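Local structure of flavoprotein 390 (Photobacterium phosphoreum, 1FVP) at residues Trp4-Phe10 with Asp196-Glu202; Asp38-Tyr42 with Val213-Asn218; Arg103-Leu107 with Lys190-Thr194. The protein binds flavin mononucleotide carrying a covalently attached myristate, two per subunit of a homodimer, and is related to bacterial luciferase. All coordinates share one frame; numbering follows the deposited sequence.

Contact 1: Trp4-Phe10 with Asp196-Glu202. With FMA (6-(3-tetradecanoic acid) flavine mononucleotide), chain D.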
loop_
_atom_site.group_PDB
_atom_site.type_symbol
_atom_site.label_atom_id
_atom_site.label_comp_id
_atom_site.label_asym_id
_atom_site.label_seq_id
_atom_site.Cartn_x
_atom_site.Cartn_y
_atom_site.Cartn_z
ATOM N N TRP A 4 -7.627 -19.551 1.003
ATOM C CA TRP A 4 -7.725 -18.228 1.603
ATOM C C TRP A 4 -6.354 -17.692 2.030
ATOM O O TRP A 4 -5.738 -18.289 2.926
ATOM C CB TRP A 4 -8.619 -18.276 2.834
ATOM C CG TRP A 4 -9.993 -18.772 2.601
ATOM C CD1 TRP A 4 -10.572 -19.261 1.466
ATOM C CD2 TRP A 4 -11.002 -18.859 3.632
ATOM N NE1 TRP A 4 -11.864 -19.648 1.714
ATOM C CE2 TRP A 4 -12.159 -19.404 3.027
ATOM C CE3 TRP A 4 -11.015 -18.507 4.979
ATOM C CZ2 TRP A 4 -13.326 -19.606 3.741
ATOM C CZ3 TRP A 4 -12.175 -18.721 5.680
ATOM C CH2 TRP A 4 -13.313 -19.253 5.080
ATOM N N ASN A 5 -5.983 -16.604 1.379
ATOM C CA ASN A 5 -4.686 -15.951 1.716
ATOM C C ASN A 5 -5.077 -15.055 2.901
ATOM O O ASN A 5 -6.280 -14.718 3.014
ATOM C CB ASN A 5 -4.093 -15.336 0.468
ATOM C CG ASN A 5 -2.612 -15.036 0.482
ATOM O OD1 ASN A 5 -2.205 -13.859 0.346
ATOM N ND2 ASN A 5 -1.742 -16.040 0.632
ATOM N N TYR A 6 -4.128 -14.727 3.749
ATOM C CA TYR A 6 -4.332 -13.876 4.924
ATOM C C TYR A 6 -3.274 -12.780 4.985
ATOM O O TYR A 6 -2.086 -13.035 4.750
ATOM C CB TYR A 6 -4.270 -14.699 6.217
ATOM C CG TYR A 6 -5.352 -15.738 6.310
ATOM C CD1 TYR A 6 -6.653 -15.379 6.678
ATOM C CD2 TYR A 6 -5.088 -17.071 6.038
ATOM C CE1 TYR A 6 -7.666 -16.331 6.777
ATOM C CE2 TYR A 6 -6.092 -18.037 6.118
ATOM C CZ TYR A 6 -7.375 -17.660 6.490
ATOM O OH TYR A 6 -8.329 -18.629 6.567
ATOM N N GLY A 7 -3.749 -11.599 5.316
ATOM C CA GLY A 7 -2.893 -10.396 5.428
ATOM C C GLY A 7 -3.195 -9.728 6.764
ATOM O O GLY A 7 -4.076 -10.234 7.472
ATOM N N VAL A 8 -2.492 -8.668 7.084
ATOM C CA VAL A 8 -2.682 -7.928 8.348
ATOM C C VAL A 8 -2.807 -6.446 7.986
ATOM O O VAL A 8 -2.265 -6.044 6.937
ATOM C CB VAL A 8 -1.501 -8.220 9.291
ATOM C CG1 VAL A 8 -1.354 -7.192 10.399
ATOM C CG2 VAL A 8 -1.525 -9.620 9.864
ATOM N N PHE A 9 -3.469 -5.678 8.830
ATOM C CA PHE A 9 -3.620 -4.233 8.582
ATOM C C PHE A 9 -3.564 -3.514 9.941
ATOM O O PHE A 9 -3.792 -4.149 10.973
ATOM C CB PHE A 9 -4.875 -3.892 7.829
ATOM C CG PHE A 9 -6.140 -3.780 8.624
ATOM C CD1 PHE A 9 -6.517 -2.557 9.182
ATOM C CD2 PHE A 9 -6.950 -4.897 8.806
ATOM C CE1 PHE A 9 -7.687 -2.452 9.907
ATOM C CE2 PHE A 9 -8.141 -4.813 9.540
ATOM C CZ PHE A 9 -8.484 -3.578 10.089
ATOM N N PHE A 10 -3.314 -2.233 9.853
ATOM C CA PHE A 10 -3.198 -1.316 10.982
ATOM C C PHE A 10 -3.912 0.008 10.652
ATOM O O PHE A 10 -3.793 0.451 9.493
ATOM C CB PHE A 10 -1.743 -0.968 11.273
ATOM C CG PHE A 10 -0.720 -2.036 11.336
ATOM C CD1 PHE A 10 -0.053 -2.458 10.201
ATOM C CD2 PHE A 10 -0.386 -2.619 12.557
ATOM C CE1 PHE A 10 0.917 -3.445 10.275
ATOM C CE2 PHE A 10 0.574 -3.624 12.671
ATOM C CZ PHE A 10 1.233 -4.028 11.506
ATOM N N ASP A 196 -10.959 -12.664 1.239
ATOM C CA ASP A 196 -9.643 -12.798 1.837
ATOM C C ASP A 196 -9.631 -11.743 2.955
ATOM O O ASP A 196 -10.347 -10.733 2.772
ATOM C CB ASP A 196 -8.543 -12.621 0.811
ATOM C CG ASP A 196 -8.009 -13.974 0.365
ATOM O OD1 ASP A 196 -8.703 -14.993 0.550
ATOM O OD2 ASP A 196 -6.876 -13.963 -0.174
ATOM N N PHE A 197 -8.882 -11.983 4.028
ATOM C CA PHE A 197 -8.911 -11.043 5.160
ATOM C C PHE A 197 -7.629 -10.336 5.573
ATOM O O PHE A 197 -6.499 -10.799 5.636
ATOM C CB PHE A 197 -9.538 -11.697 6.389
ATOM C CG PHE A 197 -10.466 -12.828 6.145
ATOM C CD1 PHE A 197 -9.949 -14.098 5.898
ATOM C CD2 PHE A 197 -11.846 -12.627 6.157
ATOM C CE1 PHE A 197 -10.804 -15.179 5.661
ATOM C CE2 PHE A 197 -12.726 -13.692 5.921
ATOM C CZ PHE A 197 -12.176 -14.965 5.676
ATOM N N LEU A 198 -7.888 -9.086 5.893
ATOM C CA LEU A 198 -6.926 -8.104 6.381
ATOM C C LEU A 198 -7.519 -7.884 7.786
ATOM O O LEU A 198 -8.550 -7.173 7.802
ATOM C CB LEU A 198 -7.003 -6.883 5.490
ATOM C CG LEU A 198 -6.311 -6.873 4.156
ATOM C CD1 LEU A 198 -5.962 -5.436 3.754
ATOM C CD2 LEU A 198 -5.037 -7.715 4.258
ATOM N N LEU A 199 -6.921 -8.497 8.777
ATOM C CA LEU A 199 -7.439 -8.432 10.140
ATOM C C LEU A 199 -6.513 -7.748 11.117
ATOM O O LEU A 199 -5.430 -8.287 11.383
ATOM C CB LEU A 199 -7.797 -9.892 10.503
ATOM C CG LEU A 199 -7.015 -11.026 9.877
ATOM C CD1 LEU A 199 -5.516 -10.908 10.123
ATOM C CD2 LEU A 199 -7.479 -12.359 10.446
ATOM N N CYS A 200 -6.939 -6.635 11.670
ATOM C CA CYS A 200 -6.207 -5.825 12.647
ATOM C C CYS A 200 -6.219 -6.453 14.030
ATOM O O CYS A 200 -7.337 -6.501 14.584
ATOM C CB CYS A 200 -6.884 -4.449 12.796
ATOM S SG CYS A 200 -5.968 -3.303 13.872
ATOM N N PHE A 201 -5.103 -6.864 14.585
ATOM C CA PHE A 201 -5.123 -7.453 15.944
ATOM C C PHE A 201 -4.592 -6.394 16.915
ATOM O O PHE A 201 -3.933 -6.775 17.895
ATOM C CB PHE A 201 -4.269 -8.683 16.056
ATOM C CG PHE A 201 -4.418 -9.901 15.228
ATOM C CD1 PHE A 201 -5.447 -10.801 15.486
ATOM C CD2 PHE A 201 -3.503 -10.202 14.219
ATOM C CE1 PHE A 201 -5.615 -11.953 14.736
ATOM C CE2 PHE A 201 -3.630 -11.350 13.446
ATOM C CZ PHE A 201 -4.697 -12.221 13.719
ATOM N N GLU A 202 -4.829 -5.135 16.650
ATOM C CA GLU A 202 -4.292 -4.060 17.479
ATOM C C GLU A 202 -5.196 -3.561 18.574
ATOM O O GLU A 202 -4.832 -2.516 19.169
ATOM C CB GLU A 202 -3.923 -2.807 16.685
ATOM C CG GLU A 202 -2.833 -2.722 15.654
ATOM C CD GLU A 202 -1.591 -3.505 15.957
ATOM O OE1 GLU A 202 -1.434 -4.690 15.718
ATOM O OE2 GLU A 202 -0.725 -2.776 16.477
HETATM N N1 FMA D . -13.663 -23.091 3.168
HETATM C C2 FMA D . -12.751 -22.879 2.218
HETATM O O2 FMA D . -12.882 -22.923 1.053
HETATM N N3 FMA D . -11.390 -22.539 2.608
HETATM C C4 FMA D . -11.043 -22.441 3.906
HETATM O O4 FMA D . -9.896 -22.163 4.181
HETATM C C4A FMA D . -12.035 -22.677 4.908
HETATM N N5 FMA D . -11.805 -22.611 6.195
HETATM C C5A FMA D . -12.691 -22.825 7.180
HETATM C C6 FMA D . -12.354 -22.729 8.528
HETATM C C7 FMA D . -13.333 -22.966 9.461
HETATM C C7M FMA D . -13.079 -22.880 11.007
HETATM C C8 FMA D . -14.680 -23.314 9.075
HETATM C C8M FMA D . -15.776 -23.583 10.054
HETATM C C9 FMA D . -14.976 -23.404 7.732
HETATM C C9A FMA D . -14.052 -23.170 6.756
HETATM N N10 FMA D . -14.291 -23.236 5.390
HETATM C C10 FMA D . -13.397 -23.027 4.424
HETATM C C1B FMA D . -15.694 -23.587 4.892
HETATM C C2B FMA D . -16.061 -22.987 3.467
HETATM O O2B FMA D . -17.302 -22.363 3.742
HETATM C C3B FMA D . -16.148 -24.109 2.458
HETATM O "O3'" FMA D . -15.433 -25.227 2.878
HETATM C C4B FMA D . -15.706 -23.753 1.033
HETATM O "O4'" FMA D . -16.494 -22.624 0.510
HETATM C C5B FMA D . -15.916 -24.962 0.079
HETATM O "O5'" FMA D . -16.864 -24.462 -1.039
HETATM P P FMA D . -18.191 -25.136 -1.570
HETATM O O1P FMA D . -17.593 -26.422 -2.241
HETATM O O2P FMA D . -19.024 -25.442 -0.424
HETATM O O3P FMA D . -18.848 -24.214 -2.363
HETATM C "C1'" FMA D . -8.953 -23.681 9.518
HETATM O "O1'" FMA D . -9.507 -23.802 10.676
HETATM O "O2'" FMA D . -7.920 -24.315 9.278
HETATM C "C2'" FMA D . -9.942 -23.394 8.436
HETATM C "C3'" FMA D . -10.975 -22.342 8.865
HETATM C "C4'" FMA D . -10.516 -21.006 8.364
HETATM C "C5'" FMA D . -9.719 -20.093 9.264
HETATM C "C6'" FMA D . -10.183 -18.658 9.226
HETATM C "C7'" FMA D . -9.072 -17.672 9.561
HETATM C "C8'" FMA D . -9.272 -16.835 10.752
HETATM C "C9'" FMA D . -9.918 -15.467 10.614
HETATM C C11 FMA D . -10.389 -14.893 11.915
HETATM C C12 FMA D . -9.633 -15.054 13.183
HETATM C C13 FMA D . -10.092 -14.354 14.418
HETATM C C14 FMA D . -9.252 -14.513 15.645
HETATM C C15 FMA D . -8.763 -15.909 15.906
#
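Trp4, Tyr6 and Phe197 form an aromatic cluster around the N-terminal ends of two neighbouring parallel strands, 6-11 and 195-199, with Trp4 just ahead of the first. These are the first and last strands of the curled sheet, and their pairing is consistent with closure of the barrel-like fold of the luciferase family. The edge of Phe197 points toward the face of the Trp4 six-membered ring in an offset edge-to-face pair, with planes 66° apart and Trp4 CE3 3.4 Å from Phe197 CE1. Tyr6 lies beside Phe197, pointing the same way; the two rings meet rim to rim with centroids 5.7 Å apart. Trp4 also carries the flavin: FMA C4 sits over the centre of its ring, 3.4 Å above the plane, while the fatty chain passes Tyr6 and comes within 4.0 Å of Leu199 CD2 at FMA C9'.

At the other end, Phe9 CG stands between its backbone N and carbonyl carbon (chi1 82°), which turns the ring toward Cys200. Cys200 CB makes a CH-pi contact over its face, 3.5 Å from the centroid, and the sulfur lies farther out above the same ring. Between these aromatic groups Gly7 N donates to Phe197 O (2.9 Å, nearly straight at 162°), and Leu198 CD2 packs on Gly7 CA.

Polar groups close both ends of the pair. Beyond Phe10, whose ring edge faces the Glu202 carboxylate, Glu202 OE1 is hydrogen-bonded to Thr31 OG1 of helix 23-38. At the opposite end, Asn5 N makes a weak hydrogen bond, 3.2 Å long, to Asp196 OD2.

Contact 2: Asp38-Tyr42 with Val213-Asn218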
loop_
_atom_site.group_PDB
_atom_site.type_symbol
_atom_site.label_atom_id
_atom_site.label_comp_id
_atom_site.label_asym_id
_atom_site.label_seq_id
_atom_site.Cartn_x
_atom_site.Cartn_y
_atom_site.Cartn_z
ATOM N N ASP A 38 7.764 -14.810 13.367
ATOM C CA ASP A 38 6.920 -15.756 14.123
ATOM C C ASP A 38 5.685 -16.254 13.388
ATOM O O ASP A 38 4.750 -16.747 14.067
ATOM C CB ASP A 38 6.563 -15.120 15.487
ATOM C CG ASP A 38 7.768 -14.882 16.377
ATOM O OD1 ASP A 38 8.919 -15.119 15.961
ATOM O OD2 ASP A 38 7.568 -14.436 17.534
ATOM N N THR A 39 5.656 -16.154 12.076
ATOM C CA THR A 39 4.496 -16.598 11.278
ATOM C C THR A 39 4.908 -16.855 9.847
ATOM O O THR A 39 6.117 -16.899 9.541
ATOM C CB THR A 39 3.353 -15.521 11.405
ATOM O OG1 THR A 39 4.053 -14.254 11.533
ATOM C CG2 THR A 39 2.443 -15.722 12.609
ATOM N N SER A 40 3.948 -17.017 8.974
ATOM C CA SER A 40 4.100 -17.277 7.539
ATOM C C SER A 40 2.962 -16.546 6.819
ATOM O O SER A 40 3.065 -15.437 6.312
ATOM C CB SER A 40 4.011 -18.755 7.210
ATOM O OG SER A 40 5.208 -19.452 7.452
ATOM N N ILE A 41 1.844 -17.223 6.843
ATOM C CA ILE A 41 0.570 -16.849 6.265
ATOM C C ILE A 41 0.272 -15.374 6.277
ATOM O O ILE A 41 -0.525 -15.012 5.364
ATOM C CB ILE A 41 -0.538 -17.804 6.829
ATOM C CG1 ILE A 41 -0.992 -17.390 8.233
ATOM C CG2 ILE A 41 -0.009 -19.280 6.806
ATOM C CD1 ILE A 41 -2.331 -18.024 8.701
ATOM N N TYR A 42 0.818 -14.541 7.152
ATOM C CA TYR A 42 0.479 -13.086 7.017
ATOM C C TYR A 42 1.400 -12.590 5.899
ATOM O O TYR A 42 2.600 -12.313 6.123
ATOM C CB TYR A 42 0.563 -12.307 8.329
ATOM C CG TYR A 42 -0.202 -12.981 9.453
ATOM C CD1 TYR A 42 -1.588 -12.982 9.497
ATOM C CD2 TYR A 42 0.471 -13.670 10.453
ATOM C CE1 TYR A 42 -2.305 -13.636 10.487
ATOM C CE2 TYR A 42 -0.229 -14.332 11.444
ATOM C CZ TYR A 42 -1.603 -14.313 11.466
ATOM O OH TYR A 42 -2.220 -14.987 12.481
ATOM N N VAL A 213 -2.216 -15.524 19.717
ATOM C CA VAL A 213 -3.397 -15.644 18.859
ATOM C C VAL A 213 -2.937 -15.552 17.391
ATOM O O VAL A 213 -3.762 -15.822 16.512
ATOM C CB VAL A 213 -4.452 -14.559 19.109
ATOM C CG1 VAL A 213 -5.826 -15.192 19.303
ATOM C CG2 VAL A 213 -4.101 -13.577 20.189
ATOM N N MET A 214 -1.694 -15.145 17.177
ATOM C CA MET A 214 -1.173 -15.003 15.810
ATOM C C MET A 214 -0.482 -16.273 15.348
ATOM O O MET A 214 -0.913 -16.867 14.347
ATOM C CB MET A 214 -0.316 -13.761 15.619
ATOM C CG MET A 214 -1.203 -12.572 15.302
ATOM S SD MET A 214 -0.123 -11.121 15.105
ATOM C CE MET A 214 0.555 -11.417 13.472
ATOM N N ILE A 215 0.544 -16.686 16.067
ATOM C CA ILE A 215 1.238 -17.914 15.648
ATOM C C ILE A 215 0.362 -19.137 15.833
ATOM O O ILE A 215 0.769 -20.190 15.297
ATOM C CB ILE A 215 2.694 -18.002 16.174
ATOM C CG1 ILE A 215 2.883 -19.126 17.224
ATOM C CG2 ILE A 215 3.252 -16.647 16.688
ATOM C CD1 ILE A 215 3.949 -20.175 16.736
ATOM N N ASP A 216 -0.771 -19.049 16.502
ATOM C CA ASP A 216 -1.640 -20.222 16.664
ATOM C C ASP A 216 -2.206 -20.616 15.277
ATOM O O ASP A 216 -2.005 -21.735 14.819
ATOM C CB ASP A 216 -2.877 -20.030 17.525
ATOM C CG ASP A 216 -2.706 -20.614 18.914
ATOM O OD1 ASP A 216 -1.528 -20.698 19.306
ATOM O OD2 ASP A 216 -3.786 -20.937 19.459
ATOM N N LEU A 217 -2.932 -19.634 14.807
ATOM C CA LEU A 217 -3.668 -19.545 13.558
ATOM C C LEU A 217 -2.798 -19.755 12.317
ATOM O O LEU A 217 -3.261 -20.195 11.257
ATOM C CB LEU A 217 -4.364 -18.171 13.619
ATOM C CG LEU A 217 -4.691 -17.558 12.274
ATOM C CD1 LEU A 217 -5.646 -18.472 11.520
ATOM C CD2 LEU A 217 -5.383 -16.233 12.544
ATOM N N ASN A 218 -1.531 -19.427 12.481
ATOM C CA ASN A 218 -0.501 -19.576 11.448
ATOM C C ASN A 218 -0.370 -21.094 11.255
ATOM O O ASN A 218 -0.526 -21.667 10.192
ATOM C CB ASN A 218 0.802 -18.970 11.944
ATOM C CG ASN A 218 1.991 -19.452 11.127
ATOM O OD1 ASN A 218 2.491 -20.567 11.336
ATOM N ND2 ASN A 218 2.426 -18.591 10.212
#
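Tyr42 sets its ring against helix 207-227, meeting Met214 with a face and Leu217 with an edge. With its CG anti to the carbonyl carbon (chi1 -50°), the ring reaches the helix so that Met214 CE comes over one face, 4.0 Å from the centroid and 28° off the normal. The bend of the methionine at chi3 (77°) folds this methyl group over the ring, while the sulfur stays oblique and farther away, a Met-aromatic contact carried mainly by CE. The hydroxyl ends beside Leu217 CD2, 3.4 Å from Tyr42 OH, and donates to Met214 O over 3.0 Å, tilted from the carbonyl plane. That oxygen also receives the helical bond from Asn218 N, so the tyrosine adds a second donor to a carbonyl already used by the helix.

The Asn218 side chain crosses those of Thr39 and Ile41 at a slant: its CB packs 3.7 Å from Thr39 CG2, and Ile41 CD1 lies 3.6 Å from Asn218 CA. Ile215 CG2 touches Asp38 CB at 3.8 Å.

Thr39 OG1 is hydrogen-bonded to Ile34 O and Ile35 O of helix 23-38, and at that helix's last turn Asp38 OD2 forms a salt bridge with Arg33. The contact therefore joins the exit of helix 23-38 to helix 207-227, with Ile41 and Tyr42 resting on Tyr6 and Val8 of strand 6-11 as strand 42-48 begins.

Contact 3: Arg103-Leu107 with Lys190-Thr194. With FMA (6-(3-tetradecanoic acid) flavine mononucleotide), chain D.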
loop_
_atom_site.group_PDB
_atom_site.type_symbol
_atom_site.label_atom_id
_atom_site.label_comp_id
_atom_site.label_asym_id
_atom_site.label_seq_id
_atom_site.Cartn_x
_atom_site.Cartn_y
_atom_site.Cartn_z
ATOM N N ARG A 103 -22.543 -3.420 4.412
ATOM C CA ARG A 103 -21.357 -3.747 3.598
ATOM C C ARG A 103 -21.708 -4.916 2.695
ATOM O O ARG A 103 -20.918 -5.181 1.764
ATOM C CB ARG A 103 -20.100 -3.976 4.412
ATOM C CG ARG A 103 -19.691 -5.392 4.697
ATOM C CD ARG A 103 -18.349 -5.455 5.318
ATOM N NE ARG A 103 -18.252 -4.679 6.544
ATOM C CZ ARG A 103 -17.687 -5.229 7.637
ATOM N NH1 ARG A 103 -17.231 -6.472 7.694
ATOM N NH2 ARG A 103 -17.563 -4.452 8.727
ATOM N N LEU A 104 -22.819 -5.579 2.951
ATOM C CA LEU A 104 -23.239 -6.730 2.119
ATOM C C LEU A 104 -24.031 -6.222 0.921
ATOM O O LEU A 104 -23.973 -6.832 -0.158
ATOM C CB LEU A 104 -23.911 -7.790 2.954
ATOM C CG LEU A 104 -23.152 -9.094 3.120
ATOM C CD1 LEU A 104 -23.792 -9.967 4.203
ATOM C CD2 LEU A 104 -23.194 -9.781 1.771
ATOM N N LYS A 105 -24.703 -5.116 1.148
ATOM C CA LYS A 105 -25.458 -4.429 0.108
ATOM C C LYS A 105 -24.497 -3.944 -0.991
ATOM O O LYS A 105 -24.954 -3.707 -2.135
ATOM C CB LYS A 105 -26.161 -3.186 0.641
ATOM C CG LYS A 105 -27.121 -3.482 1.787
ATOM C CD LYS A 105 -27.529 -2.205 2.507
ATOM C CE LYS A 105 -28.746 -1.539 1.896
ATOM N NZ LYS A 105 -29.567 -0.929 2.987
ATOM N N LEU A 106 -23.218 -3.785 -0.687
ATOM C CA LEU A 106 -22.232 -3.308 -1.665
ATOM C C LEU A 106 -21.612 -4.411 -2.490
ATOM O O LEU A 106 -21.295 -4.066 -3.660
ATOM C CB LEU A 106 -21.245 -2.347 -1.005
ATOM C CG LEU A 106 -21.923 -1.203 -0.263
ATOM C CD1 LEU A 106 -21.317 -1.057 1.114
ATOM C CD2 LEU A 106 -21.705 0.078 -1.042
ATOM N N LEU A 107 -21.444 -5.637 -2.024
ATOM C CA LEU A 107 -20.866 -6.654 -2.937
ATOM C C LEU A 107 -22.043 -7.025 -3.865
ATOM O O LEU A 107 -21.898 -7.809 -4.815
ATOM C CB LEU A 107 -20.263 -7.863 -2.255
ATOM C CG LEU A 107 -21.057 -9.160 -2.308
ATOM C CD1 LEU A 107 -20.168 -10.392 -2.269
ATOM C CD2 LEU A 107 -22.032 -9.185 -1.150
ATOM N N LYS A 190 -21.554 -15.366 4.129
ATOM C CA LYS A 190 -22.485 -14.297 3.773
ATOM C C LYS A 190 -21.944 -13.463 2.610
ATOM O O LYS A 190 -22.653 -12.585 2.119
ATOM C CB LYS A 190 -22.816 -13.351 4.907
ATOM C CG LYS A 190 -22.781 -13.773 6.346
ATOM C CD LYS A 190 -23.991 -14.563 6.803
ATOM C CE LYS A 190 -23.660 -16.052 6.781
ATOM N NZ LYS A 190 -24.904 -16.861 6.947
ATOM N N PHE A 191 -20.717 -13.692 2.234
ATOM C CA PHE A 191 -19.945 -13.058 1.169
ATOM C C PHE A 191 -19.683 -14.124 0.092
ATOM O O PHE A 191 -18.597 -14.203 -0.523
ATOM C CB PHE A 191 -18.617 -12.453 1.659
ATOM C CG PHE A 191 -18.770 -11.093 2.268
ATOM C CD1 PHE A 191 -18.898 -9.978 1.460
ATOM C CD2 PHE A 191 -18.826 -10.922 3.642
ATOM C CE1 PHE A 191 -19.075 -8.705 1.977
ATOM C CE2 PHE A 191 -19.001 -9.658 4.194
ATOM C CZ PHE A 191 -19.123 -8.543 3.348
ATOM N N ASP A 192 -20.678 -14.971 -0.093
ATOM C CA ASP A 192 -20.610 -16.071 -1.062
ATOM C C ASP A 192 -19.225 -16.733 -0.962
ATOM O O ASP A 192 -18.794 -17.367 -1.952
ATOM C CB ASP A 192 -20.901 -15.667 -2.500
ATOM C CG ASP A 192 -21.993 -14.656 -2.736
ATOM O OD1 ASP A 192 -23.203 -14.944 -2.653
ATOM O OD2 ASP A 192 -21.575 -13.508 -3.039
ATOM N N ASN A 193 -18.585 -16.600 0.174
ATOM C CA ASN A 193 -17.255 -17.209 0.343
ATOM C C ASN A 193 -16.250 -16.667 -0.671
ATOM O O ASN A 193 -15.396 -17.450 -1.129
ATOM C CB ASN A 193 -17.422 -18.727 0.259
ATOM C CG ASN A 193 -17.344 -19.413 1.604
ATOM O OD1 ASN A 193 -16.831 -20.544 1.640
ATOM N ND2 ASN A 193 -17.795 -18.794 2.689
ATOM N N THR A 194 -16.340 -15.384 -0.974
ATOM C CA THR A 194 -15.447 -14.736 -1.938
ATOM C C THR A 194 -14.492 -13.710 -1.349
ATOM O O THR A 194 -14.116 -12.740 -2.097
ATOM C CB THR A 194 -16.292 -14.067 -3.105
ATOM O OG1 THR A 194 -16.932 -12.846 -2.613
ATOM C CG2 THR A 194 -17.318 -15.044 -3.690
HETATM N N1 FMA D . -13.663 -23.091 3.168
HETATM C C2 FMA D . -12.751 -22.879 2.218
HETATM O O2 FMA D . -12.882 -22.923 1.053
HETATM N N3 FMA D . -11.390 -22.539 2.608
HETATM C C4 FMA D . -11.043 -22.441 3.906
HETATM O O4 FMA D . -9.896 -22.163 4.181
HETATM C C4A FMA D . -12.035 -22.677 4.908
HETATM N N5 FMA D . -11.805 -22.611 6.195
HETATM C C5A FMA D . -12.691 -22.825 7.180
HETATM C C6 FMA D . -12.354 -22.729 8.528
HETATM C C7 FMA D . -13.333 -22.966 9.461
HETATM C C7M FMA D . -13.079 -22.880 11.007
HETATM C C8 FMA D . -14.680 -23.314 9.075
HETATM C C8M FMA D . -15.776 -23.583 10.054
HETATM C C9 FMA D . -14.976 -23.404 7.732
HETATM C C9A FMA D . -14.052 -23.170 6.756
HETATM N N10 FMA D . -14.291 -23.236 5.390
HETATM C C10 FMA D . -13.397 -23.027 4.424
HETATM C C1B FMA D . -15.694 -23.587 4.892
HETATM C C2B FMA D . -16.061 -22.987 3.467
HETATM O O2B FMA D . -17.302 -22.363 3.742
HETATM C C3B FMA D . -16.148 -24.109 2.458
HETATM O "O3'" FMA D . -15.433 -25.227 2.878
HETATM C C4B FMA D . -15.706 -23.753 1.033
HETATM O "O4'" FMA D . -16.494 -22.624 0.510
HETATM C C5B FMA D . -15.916 -24.962 0.079
HETATM O "O5'" FMA D . -16.864 -24.462 -1.039
HETATM P P FMA D . -18.191 -25.136 -1.570
HETATM O O1P FMA D . -17.593 -26.422 -2.241
HETATM O O2P FMA D . -19.024 -25.442 -0.424
HETATM O O3P FMA D . -18.848 -24.214 -2.363
HETATM C "C1'" FMA D . -8.953 -23.681 9.518
HETATM O "O1'" FMA D . -9.507 -23.802 10.676
HETATM O "O2'" FMA D . -7.920 -24.315 9.278
HETATM C "C2'" FMA D . -9.942 -23.394 8.436
HETATM C "C3'" FMA D . -10.975 -22.342 8.865
HETATM C "C4'" FMA D . -10.516 -21.006 8.364
HETATM C "C5'" FMA D . -9.719 -20.093 9.264
HETATM C "C6'" FMA D . -10.183 -18.658 9.226
HETATM C "C7'" FMA D . -9.072 -17.672 9.561
HETATM C "C8'" FMA D . -9.272 -16.835 10.752
HETATM C "C9'" FMA D . -9.918 -15.467 10.614
HETATM C C11 FMA D . -10.389 -14.893 11.915
HETATM C C12 FMA D . -9.633 -15.054 13.183
HETATM C C13 FMA D . -10.092 -14.354 14.418
HETATM C C14 FMA D . -9.252 -14.513 15.645
HETATM C C15 FMA D . -8.763 -15.909 15.906
#
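Phe191 inserts its ring against one side of helix 100-116, where it meets Arg103, Leu104 and Leu107. Leu104 CG stands over a face, 4.3 Å from the ring centroid and 18° off the normal, in a CH-pi contact displaced toward the rim. The other two meet the ring at its edge. The aliphatic part of Arg103 comes to the far end, with CG in the ring plane and 3.5 Å from Phe191 CZ; its side chain crosses that of Phe191 at about a right angle. Leu107 CD1 touches the flank at Phe191 CD1, 4.0 Å away. No hydrogen bond spans the two segments, so the contact is held by apolar packing. Leu104 CD1 extends it to Lys190 CB at 3.6 Å, and Leu107 CD1 also approaches Asp192 and Thr194.

Phe191 opens a type I' turn that runs to Thr194. Asp192 and Asn193 both have positive phi, and Asp192 is the C-prime residue of the Schellman motif that ends helix 178-190. Phe191 O is gripped twice, by Thr194 N and, from the opposite face of its carbonyl plane, by Thr194 OG1 at 3.0 Å. The threonine hydroxyl reaches it because OG1 lies between the backbone N and carbonyl carbon (chi1 75°). At the tip of the turn Asn193 faces the flavin instead of the helix: its OD1 accepts a hydrogen bond of 2.8 Å from the ribityl hydroxyl O2B of FMA. A second bond, from FMA O4', is modelled so short that its length is doubtful.

Farther out, Phe191 meets the ring of Phe94 on strand 92-94 and touches Leu128 of strand 126-134, while the backbone of Thr194 bonds to His126; the turn links helix 178-190 to strand 195-199 and packs against helix 100-116.

In the fold
Contact 1 lies near the centre of the chain, about 6 Å from it, with contacts 2 and 3 farther out. Contact 2 is about 11 Å away between centres and touches it directly, Phe201 packing on Met214; strands 6-11 and 195-199 of contact 1 belong to one sheet, and helix 207-227 follows strand 195-199. Contact 3 lies about 17 Å from contact 1 and about 26 Å from contact 2, which it does not touch. Along the chain the segments of contacts 1 and 2 alternate, while both segments of contact 3 fall between residues 42 and 196. The turn 190-194 leads into strand 195-199; Asn193 in the turn and Trp4, just before strand 6-11, touch the same flavin.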